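Side-chain contacts in diaminopimelate decarboxylase (Helicobacter pylori, PDB 2QGH), which catalyses the pyridoxal-5'-phosphate-dependent decarboxylation of meso-diaminopimelate to L-lysine, the last step of bacterial lysine biosynthesis: residues Leu210-Leu213 with Glu214-Ile217; Tyr259-Ala262 with Gln263-Asn267. All coordinates share one frame; numbering follows the deposited sequence.

Interaction 1 (Leu210-Leu213 with Glu214-Ile217)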
# COMPACT_ATOMS: atom_id res chain seq x y z
N LEU A 210 18.61 -3.23 9.76
CA LEU A 210 19.68 -2.71 10.60
C LEU A 210 21.05 -3.06 10.04
O LEU A 210 21.32 -4.21 9.71
CB LEU A 210 19.56 -3.27 12.02
CG LEU A 210 18.20 -3.11 12.71
CD1 LEU A 210 18.32 -3.56 14.15
CD2 LEU A 210 17.76 -1.66 12.65
N LEU A 211 21.92 -2.06 9.92
CA LEU A 211 23.26 -2.28 9.40
C LEU A 211 24.32 -2.20 10.51
O LEU A 211 25.46 -2.61 10.31
CB LEU A 211 23.59 -1.26 8.31
CG LEU A 211 22.89 -1.32 6.94
CD1 LEU A 211 23.05 -2.70 6.31
CD2 LEU A 211 21.43 -0.99 7.11
N ASP A 212 23.94 -1.66 11.66
CA ASP A 212 24.88 -1.56 12.77
C ASP A 212 24.55 -2.60 13.85
O ASP A 212 23.43 -2.63 14.37
CB ASP A 212 24.84 -0.14 13.37
CG ASP A 212 25.91 0.08 14.42
OD1 ASP A 212 25.90 1.14 15.07
OD2 ASP A 212 26.77 -0.82 14.61
N LEU A 213 25.52 -3.44 14.18
CA LEU A 213 25.34 -4.49 15.17
C LEU A 213 25.40 -4.04 16.63
O LEU A 213 25.06 -4.80 17.52
CB LEU A 213 26.38 -5.60 14.95
CG LEU A 213 26.40 -6.76 15.95
CD1 LEU A 213 25.10 -7.54 15.85
CD2 LEU A 213 27.59 -7.67 15.66
N GLU A 214 25.83 -2.80 16.88
CA GLU A 214 25.91 -2.31 18.26
C GLU A 214 24.57 -2.18 18.96
O GLU A 214 24.42 -2.64 20.10
CB GLU A 214 26.65 -0.97 18.33
CG GLU A 214 28.14 -1.07 18.10
CD GLU A 214 28.90 0.20 18.48
OE1 GLU A 214 30.12 0.27 18.21
OE2 GLU A 214 28.28 1.13 19.05
N PRO A 215 23.57 -1.57 18.31
CA PRO A 215 22.27 -1.43 18.96
C PRO A 215 21.65 -2.78 19.35
O PRO A 215 21.05 -2.92 20.41
CB PRO A 215 21.43 -0.68 17.93
CG PRO A 215 22.45 0.15 17.23
CD PRO A 215 23.58 -0.84 17.03
N ILE A 216 21.83 -3.78 18.49
CA ILE A 216 21.29 -5.11 18.74
C ILE A 216 21.96 -5.70 19.99
O ILE A 216 21.28 -6.16 20.92
CB ILE A 216 21.53 -6.03 17.52
CG1 ILE A 216 20.87 -5.41 16.29
CG2 ILE A 216 20.96 -7.42 17.78
CD1 ILE A 216 21.22 -6.09 14.99
N ILE A 217 23.29 -5.66 20.01
CA ILE A 217 24.06 -6.18 21.14
C ILE A 217 23.70 -5.46 22.43
O ILE A 217 23.50 -6.10 23.47
CB ILE A 217 25.57 -6.03 20.88
CG1 ILE A 217 25.94 -6.83 19.63
CG2 ILE A 217 26.36 -6.52 22.09
CD1 ILE A 217 25.47 -8.28 19.68

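Interaction 2 (Tyr259-Ala262 with Gln263-Asn267)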
# COMPACT_ATOMS: atom_id res chain seq x y z
N TYR A 259 28.17 -14.50 11.86
CA TYR A 259 29.17 -14.96 12.83
C TYR A 259 29.35 -13.94 13.95
O TYR A 259 29.44 -14.31 15.12
CB TYR A 259 30.52 -15.22 12.12
CG TYR A 259 31.67 -15.54 13.07
CD1 TYR A 259 32.42 -14.51 13.64
CD2 TYR A 259 31.98 -16.85 13.41
CE1 TYR A 259 33.47 -14.79 14.52
CE2 TYR A 259 33.02 -17.14 14.29
CZ TYR A 259 33.76 -16.10 14.85
OH TYR A 259 34.78 -16.37 15.73
N ASP A 260 29.38 -12.67 13.59
CA ASP A 260 29.53 -11.60 14.56
C ASP A 260 28.24 -11.43 15.35
O ASP A 260 28.26 -11.18 16.56
CB ASP A 260 29.91 -10.30 13.84
CG ASP A 260 31.21 -10.43 13.06
OD1 ASP A 260 31.43 -9.64 12.12
OD2 ASP A 260 32.02 -11.32 13.40
N TYR A 261 27.11 -11.56 14.66
CA TYR A 261 25.78 -11.43 15.27
C TYR A 261 25.62 -12.46 16.38
O TYR A 261 25.28 -12.13 17.52
CB TYR A 261 24.71 -11.65 14.20
CG TYR A 261 23.26 -11.63 14.67
CD1 TYR A 261 22.65 -10.45 15.12
CD2 TYR A 261 22.46 -12.77 14.55
CE1 TYR A 261 21.29 -10.41 15.42
CE2 TYR A 261 21.10 -12.74 14.84
CZ TYR A 261 20.51 -11.56 15.27
OH TYR A 261 19.15 -11.52 15.49
N ALA A 262 25.86 -13.72 16.02
CA ALA A 262 25.74 -14.83 16.95
C ALA A 262 26.75 -14.69 18.08
O ALA A 262 26.41 -14.88 19.25
CB ALA A 262 25.95 -16.16 16.21
N GLN A 263 28.00 -14.37 17.74
CA GLN A 263 29.03 -14.21 18.76
C GLN A 263 28.58 -13.16 19.77
O GLN A 263 28.68 -13.37 20.98
CB GLN A 263 30.37 -13.80 18.12
CG GLN A 263 31.59 -14.25 18.95
CD GLN A 263 32.93 -13.84 18.34
OE1 GLN A 263 33.33 -12.69 18.43
NE2 GLN A 263 33.61 -14.80 17.70
N GLY A 264 28.07 -12.04 19.26
CA GLY A 264 27.62 -10.98 20.14
C GLY A 264 26.53 -11.41 21.10
O GLY A 264 26.61 -11.13 22.30
N ILE A 265 25.51 -12.09 20.58
CA ILE A 265 24.40 -12.54 21.39
C ILE A 265 24.81 -13.62 22.39
O ILE A 265 24.27 -13.68 23.50
CB ILE A 265 23.23 -13.04 20.50
CG1 ILE A 265 22.66 -11.85 19.71
CG2 ILE A 265 22.14 -13.68 21.34
CD1 ILE A 265 21.67 -12.22 18.62
N LEU A 266 25.76 -14.46 22.02
CA LEU A 266 26.21 -15.50 22.93
C LEU A 266 26.93 -14.86 24.11
O LEU A 266 26.76 -15.29 25.24
CB LEU A 266 27.14 -16.48 22.23
CG LEU A 266 26.49 -17.40 21.20
CD1 LEU A 266 27.55 -18.29 20.57
CD2 LEU A 266 25.42 -18.24 21.87
N ASN A 267 27.74 -13.84 23.84
CA ASN A 267 28.46 -13.18 24.93
C ASN A 267 27.49 -12.41 25.81
O ASN A 267 27.67 -12.32 27.02
CB ASN A 267 29.54 -12.23 24.39
CG ASN A 267 30.66 -12.97 23.66
OD1 ASN A 267 31.11 -14.03 24.09
ND2 ASN A 267 31.12 -12.39 22.55

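Interaction 1 (Leu210-Leu213 with Glu214-Ile217)
Asp212 caps the first turn of helix 213-232: its OD2 accepts the backbone N-H of Glu214 at 3.2 Å, in a nearly straight bond (175° at the hydrogen). The N-H meets the oxygen from above the carboxylate plane, 69° out of it. Its CG stands opposite the backbone N (chi1 -173°), which carries the carboxylate forward to the helix start and leaves CG 3.6 Å from CD of Pro215, the two side chains crossing at about a right angle. Proline suits the first turn, where its missing N-H costs no helical bond, and its CD also rests 3.2 Å from Asp212 O.

Leucine and isoleucine side chains pack on the flank facing helix 258-268. Leu213 holds CG anti to the backbone N and sets it 3.7 Å from CG1 of Ile217, one turn on, while the backbone bond from Ile217 N to Leu213 O closes that turn. From the preceding loop, Leu210 sends CD1 to the side of the first turn, 3.8 Å from Ile216 CG1; both residues are buried, as fits branched hydrocarbon chains. Glu214 instead runs extended toward solvent.

Asp212 OD1 and Glu214 OE2 are 4.6 Å apart, like charges not in contact, and a weak, long ion pair joins Asp212 OD1 to Lys163. The chemistry is that of a helix start: a carboxylate satisfies an N-H that no preceding turn can serve, its negative charge probably interacts favourably with the helix dipole, and the apolar contacts bind loop to helix.

Interaction 2 (Tyr259-Ala262 with Gln263-Asn267)
Ile265 lays its terminal methyl over one face of the Tyr261 ring, one helical turn back. Followed outward, its CB lies 3.7 Å from Tyr261 O, the carbonyl that accepts Ile265 N. CG1 comes closer to the same oxygen, 3.4 Å from Tyr261 O, and the extended end of the chain (chi2 170°) then carries CD1 on to the ring. There CD1 sits 3.7 Å from the centroid of the Tyr261 ring and 16° off its normal, a CH-pi contact displaced toward CZ. The ring can receive it because Tyr261 CG is anti to the backbone N, which sends the phenol outward from the helix with one face turned to Ile265 CD1. A flat aromatic face and the slender ethyl arm of isoleucine suit this buried flank, where Val242 touches both side chains.

On the exposed flank Gln263 extends toward Tyr259, bringing NE2 within 2.8 Å of Tyr259 OH. The approach is oblique, with ring and amide planes 70° apart, and the angle is poor for a hydrogen bond. Successive backbone bonds, such as Leu266 N to Ala262 O at 2.9 Å, hold the spacing of the turn. The chemistry thus divides the helix into an apolar, aromatic inner side and a polar outer one.

In the fold
Interactions 1 and 2 lie on neighbouring outer helices of the eight-stranded alpha/beta barrel, 213-232 and 258-268, with centres 11 Å apart. They meet directly. Ile217 CD1 packs 3.5 Å from Gly264 CA, where the lack of a side chain lets the helices come close, and Ile216 CG2 lies 3.8 Å from Tyr261 CE1. Leu213 CD1 adds a contact of 3.9 Å with Tyr261 CD1, so the ring that receives Ile265 also meets the first turn of interaction 1. Neither contact belongs to the ligand pocket, yet the side chains of Leu210 and Tyr261 are about 7 and 8 Å from the bound pyridoxal-5'-phosphate, and backbone hydrogen bonds link Leu210 to Gly245, a pocket residue, and Gly247.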